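Local coordinates for uncharacterized protein (Mycobacterium tuberculosis, PDB 6Y56) that acts as a nucleotidyltransferase toxin of a toxin-antitoxin system, probably blocking growth by modifying tRNA acceptor stems, at residues A[29-42]-A[148-160]. Residues are numbered along the deposited sequence; the frame is centred on the assembly and turned at random.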
ATOM      1  N   ASP A  29       2.705   6.229 -12.541  1.00 12.08           N
ATOM      2  CA  ASP A  29       1.659   5.929 -13.520  1.00 14.27           C
ATOM      3  C   ASP A  29       2.262   5.382 -14.801  1.00 13.25           C
ATOM      4  O   ASP A  29       1.703   4.473 -15.430  1.00 13.13           O
ATOM      5  CB  ASP A  29       0.852   7.179 -13.874  1.00 14.35           C
ATOM      6  CG  ASP A  29       0.079   7.736 -12.708  1.00 15.77           C
ATOM      7  OD1 ASP A  29      -0.123   7.017 -11.700  1.00 16.34           O
ATOM      8  OD2 ASP A  29      -0.332   8.901 -12.808  1.00 14.96           O
ATOM      9  N   HIS A  30       3.397   5.945 -15.205  1.00 13.00           N
ATOM     10  CA  HIS A  30       4.081   5.491 -16.409  1.00 14.41           C
ATOM     11  C   HIS A  30       4.623   4.080 -16.228  1.00 13.12           C
ATOM     12  O   HIS A  30       4.533   3.257 -17.146  1.00 14.06           O
ATOM     13  CB  HIS A  30       5.196   6.478 -16.778  1.00 13.93           C
ATOM     14  CG  HIS A  30       4.698   7.742 -17.412  1.00 15.02           C
ATOM     15  ND1 HIS A  30       3.914   8.655 -16.741  1.00 14.85           N
ATOM     16  CD2 HIS A  30       4.867   8.238 -18.662  1.00 16.45           C
ATOM     17  CE1 HIS A  30       3.615   9.658 -17.551  1.00 17.78           C
ATOM     18  NE2 HIS A  30       4.180   9.426 -18.724  1.00 17.74           N
ATOM     19  N   LEU A  31       5.178   3.778 -15.048  1.00 13.34           N
ATOM     20  CA  LEU A  31       5.695   2.439 -14.781  1.00 14.41           C
ATOM     21  C   LEU A  31       4.568   1.417 -14.767  1.00 13.70           C
ATOM     22  O   LEU A  31       4.699   0.326 -15.336  1.00 13.14           O
ATOM     23  CB  LEU A  31       6.445   2.436 -13.446  1.00 13.96           C
ATOM     24  CG  LEU A  31       7.131   1.148 -12.959  1.00 15.64           C
ATOM     25  CD1 LEU A  31       8.188   1.465 -11.933  1.00 16.75           C
ATOM     26  CD2 LEU A  31       6.145   0.163 -12.319  1.00 23.96           C
ATOM     27  N   LEU A  32       3.448   1.762 -14.130  1.00 12.78           N
ATOM     28  CA  LEU A  32       2.311   0.849 -14.085  1.00 13.03           C
ATOM     29  C   LEU A  32       1.741   0.615 -15.478  1.00 12.56           C
ATOM     30  O   LEU A  32       1.345  -0.510 -15.810  1.00 13.52           O
ATOM     31  CB  LEU A  32       1.262   1.383 -13.108  1.00 13.27           C
ATOM     32  CG  LEU A  32       1.680   1.316 -11.631  1.00 12.50           C
ATOM     33  CD1 LEU A  32       0.796   2.225 -10.771  1.00 13.29           C
ATOM     34  CD2 LEU A  32       1.626  -0.111 -11.123  1.00 14.06           C
ATOM     35  N   TYR A  33       1.740   1.646 -16.322  1.00 13.44           N
ATOM     36  CA  TYR A  33       1.342   1.454 -17.714  1.00 13.88           C
ATOM     37  C   TYR A  33       2.261   0.453 -18.405  1.00 13.77           C
ATOM     38  O   TYR A  33       1.801  -0.479 -19.075  1.00 14.14           O
ATOM     39  CB  TYR A  33       1.368   2.796 -18.449  1.00 16.01           C
ATOM     40  CG  TYR A  33       1.093   2.668 -19.939  1.00 16.30           C
ATOM     41  CD1 TYR A  33      -0.171   2.326 -20.398  1.00 18.63           C
ATOM     42  CD2 TYR A  33       2.096   2.871 -20.878  1.00 19.52           C
ATOM     43  CE1 TYR A  33      -0.438   2.198 -21.750  1.00 20.38           C
ATOM     44  CE2 TYR A  33       1.827   2.746 -22.241  1.00 20.53           C
ATOM     45  CZ  TYR A  33       0.565   2.405 -22.656  1.00 20.45           C
ATOM     46  OH  TYR A  33       0.292   2.281 -24.001  1.00 28.40           O
ATOM     47  N   LEU A  34       3.571   0.622 -18.254  1.00 13.55           N
ATOM     48  CA  LEU A  34       4.507  -0.327 -18.851  1.00 14.63           C
ATOM     49  C   LEU A  34       4.227  -1.753 -18.392  1.00 15.51           C
ATOM     50  O   LEU A  34       4.138  -2.677 -19.208  1.00 15.40           O
ATOM     51  CB  LEU A  34       5.928   0.080 -18.477  1.00 18.26           C
ATOM     52  CG  LEU A  34       6.982  -0.971 -18.821  1.00 23.97           C
ATOM     53  CD1 LEU A  34       7.218  -1.003 -20.322  1.00 26.15           C
ATOM     54  CD2 LEU A  34       8.263  -0.717 -18.037  1.00 23.34           C
ATOM     55  N   LEU A  35       4.072  -1.954 -17.083  1.00 13.33           N
ATOM     56  CA  LEU A  35       3.798  -3.293 -16.575  1.00 13.05           C
ATOM     57  C   LEU A  35       2.513  -3.847 -17.167  1.00 13.39           C
ATOM     58  O   LEU A  35       2.442  -5.030 -17.524  1.00 15.47           O
ATOM     59  CB  LEU A  35       3.687  -3.271 -15.052  1.00 13.47           C
ATOM     60  CG  LEU A  35       4.971  -2.951 -14.282  1.00 14.92           C
ATOM     61  CD1 LEU A  35       4.730  -3.124 -12.793  1.00 17.52           C
ATOM     62  CD2 LEU A  35       6.141  -3.826 -14.720  1.00 18.76           C
ATOM     63  N   SER A  36       1.485  -3.003 -17.300  1.00 13.84           N
ATOM     64  CA  SER A  36       0.202  -3.491 -17.788  1.00 15.55           C
ATOM     65  C   SER A  36       0.296  -3.944 -19.234  1.00 16.83           C
ATOM     66  O   SER A  36      -0.492  -4.788 -19.674  1.00 17.63           O
ATOM     67  CB  SER A  36      -0.863  -2.408 -17.668  1.00 13.96           C
ATOM     68  OG  SER A  36      -0.692  -1.392 -18.649  1.00 15.62           O
ATOM     69  N   GLN A  37       1.236  -3.388 -19.984  1.00 15.01           N
ATOM     70  CA  GLN A  37       1.395  -3.767 -21.378  1.00 17.36           C
ATOM     71  C   GLN A  37       2.206  -5.038 -21.562  1.00 20.23           C
ATOM     72  O   GLN A  37       2.182  -5.604 -22.661  1.00 22.98           O
ATOM     73  CB  GLN A  37       2.056  -2.633 -22.165  1.00 21.81           C
ATOM     74  CG  GLN A  37       1.164  -1.413 -22.379  1.00 26.12           C
ATOM     75  CD  GLN A  37       0.111  -1.630 -23.465  1.00 30.63           C
ATOM     76  OE1 GLN A  37      -1.078  -1.780 -23.177  1.00 31.82           O
ATOM     77  NE2 GLN A  37       0.548  -1.640 -24.721  1.00 37.66           N
ATOM     78  N   THR A  38       2.907  -5.505 -20.534  1.00 18.41           N
ATOM     79  CA  THR A  38       3.919  -6.542 -20.695  1.00 21.84           C
ATOM     80  C   THR A  38       3.710  -7.754 -19.796  1.00 23.64           C
ATOM     81  O   THR A  38       3.988  -8.879 -20.220  1.00 26.59           O
ATOM     82  CB  THR A  38       5.312  -5.948 -20.415  1.00 21.57           C
ATOM     83  OG1 THR A  38       5.471  -4.691 -21.094  1.00 27.62           O
ATOM     84  CG2 THR A  38       6.401  -6.903 -20.854  1.00 27.87           C
ATOM     85  N   VAL A  39       3.240  -7.559 -18.567  1.00 17.38           N
ATOM     86  CA  VAL A  39       3.177  -8.617 -17.563  1.00 19.12           C
ATOM     87  C   VAL A  39       1.721  -8.953 -17.275  1.00 18.76           C
ATOM     88  O   VAL A  39       0.869  -8.060 -17.205  1.00 18.72           O
ATOM     89  CB  VAL A  39       3.891  -8.160 -16.272  1.00 21.05           C
ATOM     90  CG1 VAL A  39       3.737  -9.189 -15.166  1.00 26.23           C
ATOM     91  CG2 VAL A  39       5.351  -7.894 -16.543  1.00 23.17           C
ATOM     92  N   GLN A  40       1.438 -10.240 -17.078  1.00 16.44           N
ATOM     93  CA  GLN A  40       0.084 -10.664 -16.729  1.00 16.53           C
ATOM     94  C   GLN A  40      -0.170 -10.402 -15.247  1.00 17.21           C
ATOM     95  O   GLN A  40       0.542 -10.934 -14.391  1.00 18.35           O
ATOM     96  CB  GLN A  40      -0.092 -12.147 -17.049  1.00 18.88           C
ATOM     97  CG  GLN A  40      -1.489 -12.685 -16.743  1.00 21.60           C
ATOM     98  CD  GLN A  40      -2.567 -12.025 -17.589  1.00 25.39           C
ATOM     99  OE1 GLN A  40      -2.585 -12.172 -18.811  1.00 33.61           O
ATOM    100  NE2 GLN A  40      -3.468 -11.290 -16.944  1.00 24.02           N
ATOM    101  N   PHE A  41      -1.166  -9.578 -14.941  1.00 15.80           N
ATOM    102  CA  PHE A  41      -1.621  -9.403 -13.569  1.00 16.65           C
ATOM    103  C   PHE A  41      -2.746 -10.392 -13.283  1.00 15.31           C
ATOM    104  O   PHE A  41      -3.335 -10.974 -14.193  1.00 17.49           O
ATOM    105  CB  PHE A  41      -2.166  -7.987 -13.354  1.00 14.36           C
ATOM    106  CG  PHE A  41      -1.117  -6.913 -13.219  1.00 14.08           C
ATOM    107  CD1 PHE A  41      -0.414  -6.460 -14.331  1.00 14.19           C
ATOM    108  CD2 PHE A  41      -0.877  -6.308 -11.987  1.00 14.14           C
ATOM    109  CE1 PHE A  41       0.545  -5.455 -14.207  1.00 14.19           C
ATOM    110  CE2 PHE A  41       0.067  -5.314 -11.855  1.00 15.31           C
ATOM    111  CZ  PHE A  41       0.775  -4.877 -12.973  1.00 16.25           C
ATOM    112  N   GLY A  42      -3.049 -10.589 -12.012  1.00 14.36           N
ATOM    113  CA  GLY A  42      -4.203 -11.397 -11.668  1.00 16.38           C
ATOM    114  C   GLY A  42      -4.035 -12.073 -10.327  1.00 16.68           C
ATOM    115  O   GLY A  42      -2.943 -12.140  -9.763  1.00 14.95           O
ATOM    116  N   HIS A 148      -3.298  13.501 -16.108  1.00 16.53           N
ATOM    117  CA  HIS A 148      -3.333  12.307 -16.950  1.00 17.40           C
ATOM    118  C   HIS A 148      -3.615  12.650 -18.404  1.00 18.30           C
ATOM    119  O   HIS A 148      -3.240  11.890 -19.301  1.00 19.23           O
ATOM    120  CB  HIS A 148      -4.384  11.311 -16.460  1.00 16.98           C
ATOM    121  CG  HIS A 148      -4.147  10.807 -15.071  1.00 15.49           C
ATOM    122  ND1 HIS A 148      -5.104  10.105 -14.375  1.00 16.36           N
ATOM    123  CD2 HIS A 148      -3.067  10.880 -14.259  1.00 15.55           C
ATOM    124  CE1 HIS A 148      -4.627   9.769 -13.191  1.00 14.79           C
ATOM    125  NE2 HIS A 148      -3.396  10.234 -13.090  1.00 15.58           N
ATOM    126  N   LYS A 149      -4.274  13.785 -18.657  1.00 18.31           N
ATOM    127  CA  LYS A 149      -4.556  14.186 -20.033  1.00 20.15           C
ATOM    128  C   LYS A 149      -3.290  14.491 -20.821  1.00 23.99           C
ATOM    129  O   LYS A 149      -3.328  14.514 -22.056  1.00 25.81           O
ATOM    130  CB  LYS A 149      -5.482  15.407 -20.040  1.00 23.82           C
ATOM    131  CG  LYS A 149      -6.874  15.132 -19.497  1.00 30.60           C
ATOM    132  CD  LYS A 149      -7.825  16.278 -19.811  1.00 37.32           C
ATOM    133  CE  LYS A 149      -7.806  17.323 -18.706  1.00 33.01           C
ATOM    134  NZ  LYS A 149      -7.434  18.681 -19.196  1.00 42.08           N
ATOM    135  N   ALA A 150      -2.171  14.718 -20.148  1.00 18.53           N
ATOM    136  CA  ALA A 150      -0.926  15.053 -20.827  1.00 20.18           C
ATOM    137  C   ALA A 150      -0.047  13.844 -21.120  1.00 23.09           C
ATOM    138  O   ALA A 150       1.040  14.014 -21.689  1.00 21.55           O
ATOM    139  CB  ALA A 150      -0.130  16.072 -20.010  1.00 20.97           C
ATOM    140  N   TYR A 151      -0.483  12.634 -20.757  1.00 18.89           N
ATOM    141  CA  TYR A 151       0.411  11.481 -20.811  1.00 19.11           C
ATOM    142  C   TYR A 151       0.643  10.981 -22.233  1.00 21.83           C
ATOM    143  O   TYR A 151       1.736  10.503 -22.550  1.00 21.95           O
ATOM    144  CB  TYR A 151      -0.148  10.336 -19.962  1.00 17.45           C
ATOM    145  CG  TYR A 151      -0.009  10.513 -18.464  1.00 15.39           C
ATOM    146  CD1 TYR A 151       0.556  11.661 -17.918  1.00 17.97           C
ATOM    147  CD2 TYR A 151      -0.446   9.517 -17.598  1.00 14.28           C
ATOM    148  CE1 TYR A 151       0.682  11.812 -16.538  1.00 15.74           C
ATOM    149  CE2 TYR A 151      -0.332   9.663 -16.233  1.00 15.74           C
ATOM    150  CZ  TYR A 151       0.243  10.798 -15.706  1.00 14.34           C
ATOM    151  OH  TYR A 151       0.355  10.920 -14.338  1.00 14.66           O
ATOM    152  N   GLY A 152      -0.372  11.040 -23.088  1.00 21.95           N
ATOM    153  CA  GLY A 152      -0.254  10.467 -24.414  1.00 26.60           C
ATOM    154  C   GLY A 152      -0.576   8.987 -24.508  1.00 27.15           C
ATOM    155  O   GLY A 152      -0.411   8.397 -25.583  1.00 28.76           O
ATOM    156  N   PHE A 153      -1.005   8.364 -23.414  1.00 18.46           N
ATOM    157  CA  PHE A 153      -1.561   7.018 -23.423  1.00 20.10           C
ATOM    158  C   PHE A 153      -2.663   6.990 -22.378  1.00 17.96           C
ATOM    159  O   PHE A 153      -2.727   7.857 -21.507  1.00 19.07           O
ATOM    160  CB  PHE A 153      -0.499   5.961 -23.080  1.00 20.87           C
ATOM    161  CG  PHE A 153       0.279   6.275 -21.836  1.00 20.56           C
ATOM    162  CD1 PHE A 153      -0.190   5.885 -20.592  1.00 18.13           C
ATOM    163  CD2 PHE A 153       1.469   6.987 -21.906  1.00 20.86           C
ATOM    164  CE1 PHE A 153       0.519   6.182 -19.443  1.00 18.68           C
ATOM    165  CE2 PHE A 153       2.186   7.287 -20.754  1.00 20.12           C
ATOM    166  CZ  PHE A 153       1.705   6.885 -19.527  1.00 18.68           C
ATOM    167  N   GLY A 154      -3.540   5.997 -22.484  1.00 19.50           N
ATOM    168  CA  GLY A 154      -4.569   5.783 -21.482  1.00 18.25           C
ATOM    169  C   GLY A 154      -4.067   4.860 -20.383  1.00 17.65           C
ATOM    170  O   GLY A 154      -3.365   3.887 -20.643  1.00 18.86           O
ATOM    171  N   LEU A 155      -4.439   5.181 -19.147  1.00 17.60           N
ATOM    172  CA  LEU A 155      -3.991   4.376 -18.024  1.00 15.61           C
ATOM    173  C   LEU A 155      -4.747   3.045 -17.990  1.00 16.37           C
ATOM    174  O   LEU A 155      -5.909   2.967 -18.397  1.00 18.29           O
ATOM    175  CB  LEU A 155      -4.200   5.141 -16.721  1.00 15.46           C
ATOM    176  CG  LEU A 155      -3.166   6.264 -16.551  1.00 16.08           C
ATOM    177  CD1 LEU A 155      -3.611   7.255 -15.499  1.00 16.91           C
ATOM    178  CD2 LEU A 155      -1.777   5.715 -16.236  1.00 17.44           C
ATOM    179  N   PRO A 156      -4.107   1.986 -17.506  1.00 15.39           N
ATOM    180  CA  PRO A 156      -4.713   0.655 -17.554  1.00 14.63           C
ATOM    181  C   PRO A 156      -5.717   0.447 -16.428  1.00 15.62           C
ATOM    182  O   PRO A 156      -5.822   1.235 -15.486  1.00 16.17           O
ATOM    183  CB  PRO A 156      -3.503  -0.258 -17.334  1.00 17.11           C
ATOM    184  CG  PRO A 156      -2.601   0.549 -16.436  1.00 16.96           C
ATOM    185  CD  PRO A 156      -2.726   1.946 -16.989  1.00 15.21           C
ATOM    186  N   THR A 157      -6.454  -0.649 -16.537  1.00 15.43           N
ATOM    187  CA  THR A 157      -7.153  -1.193 -15.387  1.00 15.21           C
ATOM    188  C   THR A 157      -6.280  -2.286 -14.796  1.00 14.74           C
ATOM    189  O   THR A 157      -5.633  -3.040 -15.530  1.00 16.26           O
ATOM    190  CB  THR A 157      -8.535  -1.740 -15.756  1.00 15.89           C
ATOM    191  OG1 THR A 157      -8.434  -2.775 -16.748  1.00 17.63           O
ATOM    192  CG2 THR A 157      -9.419  -0.627 -16.281  1.00 17.83           C
ATOM    193  N   LEU A 158      -6.231  -2.339 -13.464  1.00 14.22           N
ATOM    194  CA  LEU A 158      -5.330  -3.257 -12.780  1.00 13.76           C
ATOM    195  C   LEU A 158      -6.083  -3.986 -11.678  1.00 12.12           C
ATOM    196  O   LEU A 158      -6.937  -3.390 -11.016  1.00 12.62           O
ATOM    197  CB  LEU A 158      -4.171  -2.483 -12.130  1.00 15.35           C
ATOM    198  CG  LEU A 158      -3.183  -1.823 -13.094  1.00 15.46           C
ATOM    199  CD1 LEU A 158      -2.187  -1.017 -12.287  1.00 19.86           C
ATOM    200  CD2 LEU A 158      -2.484  -2.875 -13.922  1.00 18.33           C
ATOM    201  N   PRO A 159      -5.775  -5.260 -11.444  1.00 11.02           N
ATOM    202  CA  PRO A 159      -6.294  -5.941 -10.252  1.00 12.35           C
ATOM    203  C   PRO A 159      -5.654  -5.354  -9.008  1.00 12.21           C
ATOM    204  O   PRO A 159      -4.429  -5.293  -8.885  1.00 12.27           O
ATOM    205  CB  PRO A 159      -5.889  -7.403 -10.455  1.00 14.06           C
ATOM    206  CG  PRO A 159      -4.847  -7.377 -11.469  1.00 19.59           C
ATOM    207  CD  PRO A 159      -4.966  -6.138 -12.297  1.00 13.24           C
ATOM    208  N   VAL A 160      -6.501  -4.933  -8.083  1.00 11.62           N
ATOM    209  CA  VAL A 160      -6.093  -4.262  -6.856  1.00 12.02           C
ATOM    210  C   VAL A 160      -6.625  -5.054  -5.668  1.00 11.30           C
ATOM    211  O   VAL A 160      -7.689  -5.681  -5.738  1.00 12.60           O
ATOM    212  CB  VAL A 160      -6.618  -2.803  -6.860  1.00 13.90           C
ATOM    213  CG1 VAL A 160      -6.454  -2.113  -5.497  1.00 15.10           C
ATOM    214  CG2 VAL A 160      -5.922  -1.988  -7.958  1.00 14.68           C
TER
HETATM  215  O   HOH W   1      -1.484   9.958 -10.741  1.00 18.35           O
HETATM  216  O   HOH W   2       3.978  10.910 -21.048  1.00 25.52           O
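F153 and Y33 stack face to face, their ring centroids 4.1 Å apart and planes at 18°; the far face of Y33 carries Q37 CG, that of F153 Y151 CB. The F153 rim in turn points into one face of H30 as a T-shaped pair, planes at 88°, while CE1 on the H30 edge sits over the centre of the Y151 ring, 3.7 Å from Y151 CD1. H148 CA covers the opposite Y151 face. With CG between backbone N and carbonyl carbon (chi1 50°), F153 turns its ring back over Y33 and keeps CB above that ring as a CH-pi donor. H30 is fixed in rotation at both nitrogens: ND1 bonds V26 O, and NE2 shares a water with Y151 O. This aromatic cluster fastens the loop leading into strand 157-160, the partner of strand 138-141, along helix 19-38 of the AbiEii-type nucleotidyltransferase fold. Beside it, Y151 OH donates to the anti lone pair of D29 OD2 (2.6 Å); a water joins the same oxygen to H148 NE2, and D29 OD1 pairs with K56. Further along, P156 CB presses on S36 CB at a tight 3.4 Å, and S36 OG turns back to Y33 O. L158 CD2 stands 3.9 Å from the F41 ring centroid, almost on the ring normal, while P159 CG lies 3.3 Å from F41 CB.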